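Local coordinates for oligogalacturonate lyase (Vibrio parahaemolyticus RIMD 2210633, PDB 3C5M), which probably cleaves oligogalacturonides derived from pectin by a lyase reaction, using a seven-bladed beta-propeller that holds a manganese ion, at residues A[74-82]-A[94-102]. Sequence-based numbering, arbitrary orientation.
Sequences QLTEGKGDN and AFFYVKNEL
Lys-99 starts with CG anti to its backbone N (chi1 -167°), then bends at its third and fourth torsions, which carries NZ back beside Asp-81, whose CG lies beside its own backbone N (chi1 -56°). The two side chains run alongside each other and form a salt bridge through OD1, modelled too short for its geometry to be read closely. The same NZ donates to Tyr-97 OH at 2.7 Å, in the plane of the ring, and weakly to Glu-77 O. Asp-81 OD2 accepts a hydrogen bond from Thr-76 OG1 (2.6 Å) on its syn side, 34° out of the carboxylate plane. Thr-76 CG2 meanwhile reaches Tyr-97 CE1 at 3.5 Å and meets the edge of the Phe-95 ring, while Leu-75 CD2 packs against Phe-95 CE1. Beyond this cluster a single beta bridge pairs Asp-81 with Lys-99, held by Asn-100 N to Gly-80 O (2.7 Å) and Asn-82 N to Val-98 O (3.0 Å). The loop leaving strand 71-74 is thus laid on strand 94-99 of the next propeller blade. Tyr-97 OH also bonds Glu-114, linking the lysine to a second carboxylate. Its acceptors probably favour a protonated Lys-99, whose charge, with the Thr-76 donor, would favour an ionised Asp-81.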
loop_
_atom_site.group_PDB
_atom_site.type_symbol
_atom_site.label_atom_id
_atom_site.label_comp_id
_atom_site.label_asym_id
_atom_site.label_seq_id
_atom_site.Cartn_x
_atom_site.Cartn_y
_atom_site.Cartn_z
ATOM N N GLN A 74 -7.283 18.454 -10.603
ATOM C CA GLN A 74 -6.137 17.745 -11.138
ATOM C C GLN A 74 -4.885 18.237 -10.419
ATOM O O GLN A 74 -4.566 19.422 -10.445
ATOM C CB GLN A 74 -6.013 17.985 -12.642
ATOM C CG GLN A 74 -5.346 16.850 -13.408
ATOM C CD GLN A 74 -5.128 17.177 -14.883
ATOM O OE1 GLN A 74 -6.005 17.751 -15.552
ATOM N NE2 GLN A 74 -3.957 16.807 -15.401
ATOM N N LEU A 75 -4.185 17.311 -9.769
ATOM C CA LEU A 75 -2.975 17.609 -9.011
ATOM C C LEU A 75 -1.729 17.618 -9.874
ATOM O O LEU A 75 -0.895 18.518 -9.759
ATOM C CB LEU A 75 -2.808 16.577 -7.890
ATOM C CG LEU A 75 -3.357 16.929 -6.514
ATOM C CD1 LEU A 75 -4.573 17.822 -6.628
ATOM C CD2 LEU A 75 -3.666 15.660 -5.759
ATOM N N THR A 76 -1.609 16.616 -10.742
ATOM C CA THR A 76 -0.445 16.489 -11.606
ATOM C C THR A 76 -0.850 16.300 -13.066
ATOM O O THR A 76 -1.938 15.808 -13.353
ATOM C CB THR A 76 0.399 15.292 -11.187
ATOM O OG1 THR A 76 -0.331 14.090 -11.438
ATOM C CG2 THR A 76 0.737 15.379 -9.718
ATOM N N GLU A 77 0.041 16.680 -13.982
ATOM C CA GLU A 77 -0.217 16.562 -15.413
ATOM C C GLU A 77 0.952 15.906 -16.141
ATOM O O GLU A 77 2.025 15.716 -15.566
ATOM C CB GLU A 77 -0.485 17.946 -16.010
ATOM C CG GLU A 77 0.696 18.906 -15.903
ATOM C CD GLU A 77 0.317 20.344 -16.249
ATOM O OE1 GLU A 77 -0.133 20.589 -17.391
ATOM O OE2 GLU A 77 0.468 21.233 -15.382
ATOM N N GLY A 78 0.733 15.559 -17.409
ATOM C CA GLY A 78 1.768 14.927 -18.209
ATOM C C GLY A 78 1.863 13.445 -17.912
ATOM O O GLY A 78 1.075 12.922 -17.124
ATOM N N LYS A 79 2.809 12.755 -18.538
ATOM C CA LYS A 79 2.955 11.331 -18.288
ATOM C C LYS A 79 4.108 11.019 -17.348
ATOM O O LYS A 79 4.924 11.886 -17.028
ATOM C CB LYS A 79 3.161 10.576 -19.592
ATOM C CG LYS A 79 4.258 11.138 -20.465
ATOM C CD LYS A 79 4.871 10.048 -21.346
ATOM C CE LYS A 79 5.563 8.990 -20.472
ATOM N NZ LYS A 79 6.132 7.855 -21.246
ATOM N N GLY A 80 4.147 9.780 -16.877
ATOM C CA GLY A 80 5.224 9.372 -15.997
ATOM C C GLY A 80 4.947 9.289 -14.506
ATOM O O GLY A 80 5.858 9.014 -13.731
ATOM N N ASP A 81 3.712 9.514 -14.087
ATOM C CA ASP A 81 3.410 9.452 -12.673
ATOM C C ASP A 81 3.269 8.025 -12.209
ATOM O O ASP A 81 2.751 7.178 -12.939
ATOM C CB ASP A 81 2.092 10.157 -12.345
ATOM C CG ASP A 81 2.055 11.593 -12.803
ATOM O OD1 ASP A 81 3.107 12.124 -13.229
ATOM O OD2 ASP A 81 0.960 12.207 -12.733
ATOM N N ASN A 82 3.745 7.763 -10.995
ATOM C CA ASN A 82 3.591 6.453 -10.387
ATOM C C ASN A 82 2.344 6.728 -9.563
ATOM O O ASN A 82 2.390 7.367 -8.512
ATOM C CB ASN A 82 4.767 6.135 -9.492
ATOM C CG ASN A 82 4.578 4.852 -8.748
ATOM O OD1 ASN A 82 3.592 4.665 -8.032
ATOM N ND2 ASN A 82 5.518 3.941 -8.916
ATOM N N ALA A 94 0.150 18.975 1.519
ATOM C CA ALA A 94 0.829 18.520 0.327
ATOM C C ALA A 94 0.808 16.995 0.219
ATOM O O ALA A 94 0.480 16.287 1.181
ATOM C CB ALA A 94 2.272 19.020 0.353
ATOM N N PHE A 95 1.134 16.488 -0.967
ATOM C CA PHE A 95 1.213 15.039 -1.162
ATOM C C PHE A 95 2.501 14.787 -1.929
ATOM O O PHE A 95 3.040 15.705 -2.541
ATOM C CB PHE A 95 -0.035 14.484 -1.901
ATOM C CG PHE A 95 0.095 14.417 -3.401
ATOM C CD1 PHE A 95 -0.086 15.556 -4.186
ATOM C CD2 PHE A 95 0.392 13.205 -4.033
ATOM C CE1 PHE A 95 0.021 15.495 -5.576
ATOM C CE2 PHE A 95 0.505 13.131 -5.427
ATOM C CZ PHE A 95 0.318 14.281 -6.203
ATOM N N PHE A 96 3.011 13.563 -1.859
ATOM C CA PHE A 96 4.254 13.211 -2.536
ATOM C C PHE A 96 4.036 12.088 -3.534
ATOM O O PHE A 96 3.191 11.210 -3.325
ATOM C CB PHE A 96 5.314 12.725 -1.535
ATOM C CG PHE A 96 5.746 13.757 -0.536
ATOM C CD1 PHE A 96 4.875 14.198 0.459
ATOM C CD2 PHE A 96 7.041 14.266 -0.570
ATOM C CE1 PHE A 96 5.291 15.133 1.412
ATOM C CE2 PHE A 96 7.468 15.201 0.379
ATOM C CZ PHE A 96 6.592 15.637 1.375
ATOM N N TYR A 97 4.810 12.107 -4.615
ATOM C CA TYR A 97 4.727 11.053 -5.611
ATOM C C TYR A 97 5.996 11.040 -6.440
ATOM O O TYR A 97 6.749 12.000 -6.424
ATOM C CB TYR A 97 3.522 11.260 -6.524
ATOM C CG TYR A 97 3.740 12.275 -7.614
ATOM C CD1 TYR A 97 3.733 13.642 -7.326
ATOM C CD2 TYR A 97 3.931 11.871 -8.947
ATOM C CE1 TYR A 97 3.908 14.595 -8.336
ATOM C CE2 TYR A 97 4.109 12.808 -9.968
ATOM C CZ TYR A 97 4.096 14.168 -9.655
ATOM O OH TYR A 97 4.284 15.101 -10.650
ATOM N N VAL A 98 6.227 9.943 -7.155
ATOM C CA VAL A 98 7.407 9.810 -7.987
ATOM C C VAL A 98 7.043 9.899 -9.464
ATOM O O VAL A 98 6.110 9.240 -9.934
ATOM C CB VAL A 98 8.111 8.471 -7.744
ATOM C CG1 VAL A 98 9.291 8.323 -8.688
ATOM C CG2 VAL A 98 8.562 8.386 -6.301
ATOM N N LYS A 99 7.793 10.712 -10.199
ATOM C CA LYS A 99 7.536 10.883 -11.618
ATOM C C LYS A 99 8.731 10.405 -12.429
ATOM O O LYS A 99 9.877 10.686 -12.082
ATOM C CB LYS A 99 7.244 12.363 -11.940
ATOM C CG LYS A 99 6.651 12.573 -13.338
ATOM C CD LYS A 99 6.569 14.035 -13.729
ATOM C CE LYS A 99 5.207 14.397 -14.293
ATOM N NZ LYS A 99 4.144 14.292 -13.246
ATOM N N ASN A 100 8.446 9.687 -13.510
ATOM C CA ASN A 100 9.469 9.163 -14.418
ATOM C C ASN A 100 10.465 8.286 -13.725
ATOM O O ASN A 100 11.565 8.086 -14.228
ATOM C CB ASN A 100 10.178 10.317 -15.109
ATOM C CG ASN A 100 9.217 11.164 -15.908
ATOM O OD1 ASN A 100 9.190 12.386 -15.780
ATOM N ND2 ASN A 100 8.412 10.512 -16.740
ATOM N N GLU A 101 10.053 7.757 -12.572
ATOM C CA GLU A 101 10.895 6.883 -11.760
ATOM C C GLU A 101 12.246 7.532 -11.488
ATOM O O GLU A 101 13.222 6.842 -11.247
ATOM C CB GLU A 101 11.115 5.547 -12.482
ATOM C CG GLU A 101 9.840 4.788 -12.790
ATOM C CD GLU A 101 10.099 3.506 -13.575
ATOM O OE1 GLU A 101 10.770 3.575 -14.632
ATOM O OE2 GLU A 101 9.623 2.432 -13.141
ATOM N N LEU A 102 12.313 8.853 -11.546
ATOM C CA LEU A 102 13.572 9.520 -11.297
ATOM C C LEU A 102 13.506 10.583 -10.210
ATOM O O LEU A 102 14.410 10.686 -9.379
ATOM C CB LEU A 102 14.089 10.167 -12.576
ATOM C CG LEU A 102 14.571 9.191 -13.646
ATOM C CD1 LEU A 102 15.010 9.965 -14.861
ATOM C CD2 LEU A 102 15.716 8.359 -13.108
HETATM O O HOH W 1 7.326 7.435 -11.207
HETATM O O HOH W 2 4.458 7.996 -6.592
HETATM O O HOH W 3 8.088 3.543 -10.521
#